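Local atomic coordinates of aromatic amino acid exporter YddG (Starkeya novella, PDB entry 5I20), a protein that exports amino acids of many kinds, among them threonine, methionine, lysine and glutamate, across the bacterial inner membrane. Residues G28-F33 with G207-A212; L20-S25 with V256-A261. All blocks are in the same frame, centred on the assembly; numbering follows the deposited sequence.

Contact 1: G28-F33 with G207-A212; sequences GAVPPF and GSEWLA
Glu-209 lays its carboxylate over the turn at Gly-28 and Val-30, and these three residues make up the contact. The two oxygens divide the work. OE2 of Glu-209 comes within 3.9 Å of CA of Gly-28, while OE1 lies 4.0 Å from CG2 of Val-30, the methyl that sits anti to the carbonyl carbon of its own residue. Both are van der Waals approaches and neither is a polar bond. The polar end of Glu-209 finds its partner close by in sequence instead: OE1 accepts the backbone N-H of Val-206, which ties the head of helix 209-221 to the loop before it and helps fix where the carboxylate lies. With chi2 at 179° the chain runs out extended beyond CG, long enough to bridge backbones whose closest CA atoms, those of Gly-28 and Glu-209, are 7.2 Å apart. Val-30 and Glu-209 run antiparallel, each passing alongside the other.

Gly-28 is the first residue to leave helical geometry after helix 20-27. Its backbone angles, with phi at 88°, call for glycine by themselves, and OE2 of Glu-209 occupies the side to which a CB would point. The chain then runs extended through Val-30, and Pro-31 takes the N-cap position of helix 32-53.

On the periplasmic side of this basket-shaped exporter, the contact joins the connection between helices 20-27 and 32-53 to the start of helix 209-221. Val-30 also packs on Leu-35 of helix 32-53, and Trp-210 reaches Leu-38 of that helix. Further along, Phe-33 gives its backbone N-H to Glu-200, meets Phe-83 of helix 65-88 edge-to-face and touches Ser-192 and Cys-195 of helix 181-199, so the start of helix 32-53 packs against both helices.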
# COMPACT_ATOMS: atom_id res chain seq x y z
N GLY A 28 15.87 -6.29 10.36
CA GLY A 28 16.34 -6.88 11.60
C GLY A 28 15.36 -6.67 12.74
O GLY A 28 14.16 -6.94 12.59
N ALA A 29 15.86 -6.20 13.87
CA ALA A 29 15.04 -6.01 15.05
C ALA A 29 14.62 -4.55 15.20
O ALA A 29 14.22 -4.12 16.29
CB ALA A 29 15.78 -6.47 16.29
N VAL A 30 14.72 -3.79 14.12
CA VAL A 30 14.31 -2.39 14.14
C VAL A 30 12.80 -2.27 14.18
O VAL A 30 12.11 -2.72 13.26
CB VAL A 30 14.84 -1.62 12.92
CG1 VAL A 30 14.32 -0.19 12.93
CG2 VAL A 30 16.37 -1.64 12.89
N PRO A 31 12.27 -1.67 15.25
CA PRO A 31 10.83 -1.52 15.50
C PRO A 31 10.14 -0.62 14.47
O PRO A 31 10.78 0.26 13.90
CB PRO A 31 10.78 -0.90 16.90
CG PRO A 31 12.09 -0.21 17.06
CD PRO A 31 13.08 -1.05 16.32
N PRO A 32 8.83 -0.85 14.24
CA PRO A 32 8.09 -0.25 13.12
C PRO A 32 8.01 1.28 13.10
O PRO A 32 8.16 1.87 12.03
CB PRO A 32 6.68 -0.84 13.27
CG PRO A 32 6.59 -1.22 14.71
CD PRO A 32 7.96 -1.69 15.07
N PHE A 33 7.77 1.90 14.25
CA PHE A 33 7.57 3.35 14.29
C PHE A 33 8.85 4.12 13.99
O PHE A 33 8.83 5.13 13.28
CB PHE A 33 7.00 3.78 15.63
CG PHE A 33 5.50 3.70 15.71
CD1 PHE A 33 4.71 4.50 14.89
CD2 PHE A 33 4.88 2.83 16.59
CE1 PHE A 33 3.34 4.42 14.95
CE2 PHE A 33 3.51 2.76 16.66
CZ PHE A 33 2.73 3.55 15.84
N GLY A 207 25.06 -1.26 10.71
CA GLY A 207 25.75 -1.84 9.57
C GLY A 207 25.00 -1.74 8.25
O GLY A 207 24.57 -0.66 7.84
N SER A 208 24.82 -2.88 7.60
CA SER A 208 24.17 -2.94 6.29
C SER A 208 22.65 -2.79 6.38
O SER A 208 21.98 -2.68 5.35
CB SER A 208 24.51 -4.25 5.58
OG SER A 208 25.70 -4.12 4.84
N GLU A 209 22.12 -2.78 7.59
CA GLU A 209 20.69 -2.57 7.78
C GLU A 209 20.28 -1.18 7.30
O GLU A 209 19.14 -0.96 6.91
CB GLU A 209 20.30 -2.76 9.25
CG GLU A 209 20.44 -4.18 9.76
CD GLU A 209 20.06 -4.31 11.22
OE1 GLU A 209 19.91 -3.27 11.90
OE2 GLU A 209 19.92 -5.46 11.70
N TRP A 210 21.23 -0.25 7.33
CA TRP A 210 20.97 1.12 6.90
C TRP A 210 20.65 1.21 5.41
O TRP A 210 19.87 2.07 4.99
CB TRP A 210 22.16 2.02 7.24
CG TRP A 210 22.04 2.67 8.58
CD1 TRP A 210 22.78 2.38 9.69
CD2 TRP A 210 21.14 3.71 8.96
NE1 TRP A 210 22.39 3.19 10.74
CE2 TRP A 210 21.38 4.01 10.31
CE3 TRP A 210 20.14 4.42 8.28
CZ2 TRP A 210 20.67 4.98 11.00
CZ3 TRP A 210 19.43 5.38 8.97
CH2 TRP A 210 19.70 5.66 10.31
N LEU A 211 21.26 0.35 4.61
CA LEU A 211 21.08 0.39 3.17
C LEU A 211 19.65 -0.01 2.78
O LEU A 211 19.10 0.50 1.80
CB LEU A 211 22.09 -0.53 2.47
CG LEU A 211 22.26 -0.33 0.96
CD1 LEU A 211 22.27 1.15 0.61
CD2 LEU A 211 23.55 -1.00 0.50
N ALA A 212 19.06 -0.91 3.56
CA ALA A 212 17.68 -1.31 3.34
C ALA A 212 16.74 -0.18 3.72
O ALA A 212 15.73 0.07 3.05
CB ALA A 212 17.35 -2.57 4.12

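Contact 2: L20-S25 with V256-A261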
# COMPACT_ATOMS: atom_id res chain seq x y z
N LEU A 20 8.65 -4.83 -0.70
CA LEU A 20 8.69 -4.66 0.75
C LEU A 20 9.21 -5.88 1.51
O LEU A 20 10.06 -5.74 2.39
CB LEU A 20 7.29 -4.31 1.27
CG LEU A 20 6.84 -2.87 1.05
CD1 LEU A 20 5.43 -2.66 1.58
CD2 LEU A 20 7.81 -1.91 1.72
N ALA A 21 8.71 -7.06 1.16
CA ALA A 21 9.08 -8.29 1.85
C ALA A 21 10.56 -8.61 1.67
O ALA A 21 11.15 -9.31 2.49
CB ALA A 21 8.22 -9.45 1.36
N LEU A 22 11.15 -8.10 0.60
CA LEU A 22 12.56 -8.35 0.30
C LEU A 22 13.47 -7.59 1.27
O LEU A 22 14.53 -8.09 1.65
CB LEU A 22 12.87 -7.94 -1.14
CG LEU A 22 13.63 -8.95 -2.01
CD1 LEU A 22 13.89 -8.36 -3.39
CD2 LEU A 22 14.93 -9.39 -1.35
N ALA A 23 13.05 -6.40 1.67
CA ALA A 23 13.85 -5.55 2.54
C ALA A 23 13.44 -5.68 4.00
O ALA A 23 14.13 -5.18 4.90
CB ALA A 23 13.76 -4.10 2.09
N THR A 24 12.32 -6.34 4.24
CA THR A 24 11.83 -6.57 5.60
C THR A 24 12.81 -7.44 6.38
O THR A 24 13.05 -7.21 7.57
CB THR A 24 10.43 -7.24 5.58
OG1 THR A 24 9.45 -6.28 5.20
CG2 THR A 24 10.07 -7.80 6.95
N SER A 25 13.38 -8.43 5.71
CA SER A 25 14.35 -9.32 6.33
C SER A 25 15.64 -8.59 6.69
O SER A 25 16.32 -8.96 7.65
CB SER A 25 14.65 -10.50 5.40
N VAL A 256 11.15 -15.73 -4.54
CA VAL A 256 11.52 -16.97 -5.22
C VAL A 256 12.76 -16.75 -6.08
O VAL A 256 13.69 -17.56 -6.08
CB VAL A 256 10.37 -17.50 -6.10
CG1 VAL A 256 10.84 -18.69 -6.93
CG2 VAL A 256 9.18 -17.90 -5.24
N VAL A 257 12.78 -15.63 -6.81
CA VAL A 257 13.93 -15.28 -7.63
C VAL A 257 15.12 -14.92 -6.75
O VAL A 257 16.26 -15.24 -7.09
CB VAL A 257 13.59 -14.10 -8.58
CG1 VAL A 257 14.85 -13.58 -9.27
CG2 VAL A 257 12.56 -14.52 -9.61
N ALA A 258 14.87 -14.27 -5.62
CA ALA A 258 15.94 -13.90 -4.70
C ALA A 258 16.52 -15.14 -4.02
O ALA A 258 17.67 -15.14 -3.58
CB ALA A 258 15.44 -12.91 -3.67
N GLY A 259 15.71 -16.20 -3.93
CA GLY A 259 16.15 -17.44 -3.32
C GLY A 259 15.65 -17.61 -1.90
O GLY A 259 16.05 -18.54 -1.20
N PHE A 260 14.78 -16.71 -1.47
CA PHE A 260 14.24 -16.74 -0.11
C PHE A 260 12.97 -17.56 -0.02
O PHE A 260 12.50 -17.89 1.07
CB PHE A 260 13.98 -15.32 0.39
CG PHE A 260 15.22 -14.51 0.61
CD1 PHE A 260 16.44 -15.13 0.84
CD2 PHE A 260 15.18 -13.12 0.60
CE1 PHE A 260 17.59 -14.39 1.05
CE2 PHE A 260 16.32 -12.37 0.81
CZ PHE A 260 17.53 -13.01 1.04
N ALA A 261 12.40 -17.88 -1.18
CA ALA A 261 11.17 -18.66 -1.23
C ALA A 261 11.24 -19.68 -2.35
O ALA A 261 12.09 -19.59 -3.23
CB ALA A 261 9.96 -17.75 -1.41
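Leu-22 touches the other segment with a single methyl, CD2, which reaches two residues at once. It lies 3.9 Å from CE2 of Phe-260 and 4.2 Å from CB of Ala-258, all apolar contact at the surface of the protein. The leucine and phenylalanine side chains run nearly perpendicular to each other, and the methyl comes to the ring obliquely. The CB of Leu-22 does not itself aim at the partner; an unusual chi1 of -131°, followed by an extended chi2, swings the end of the side chain across. CA atoms of Leu-22 and Ala-258 remain 8.2 Å apart, so side chains do all the touching.

Phe-260 is delivered by a Schellman motif that ends helix 246-258. Gly-259, with its positive phi of 100°, is the C-prime residue: its N bonds weakly to O of Val-256, and N of Phe-260 returns to O of Leu-255. The reversal sets Ala-258 and Phe-260 on the same side of the helix end, both with CB turned toward helix 20-27.

Across from it, the first turn of helix 20-27 is braced by Thr-24, whose OG1 donates to O of Leu-20 at 2.9 Å from above the carbonyl plane. Leu-20 and Ala-23 pack on Leu-216 of helix 209-221, and Ala-21 meets Ser-251 of helix 246-258.

Both contacts lie on the periplasmic side, with centres 15 Å apart, and helix 20-27 runs between them: residues 20-25 serve contact 2, and Gly-28, just past its end, serves contact 1. They meet directly where CB of Ala-212 packs 4.2 Å from O of Ala-23. Along the chain contact 1 is nested inside the loop that contact 2 closes. Each brings the first EamA-like half of the chain against the second. Their centres stand about 20 Å (contact 1) and 17 Å (contact 2) from the centre of the chain, so both sit well out from the middle of the molecule, where the substrate cavity lies. A bound monoolein touches Leu-20.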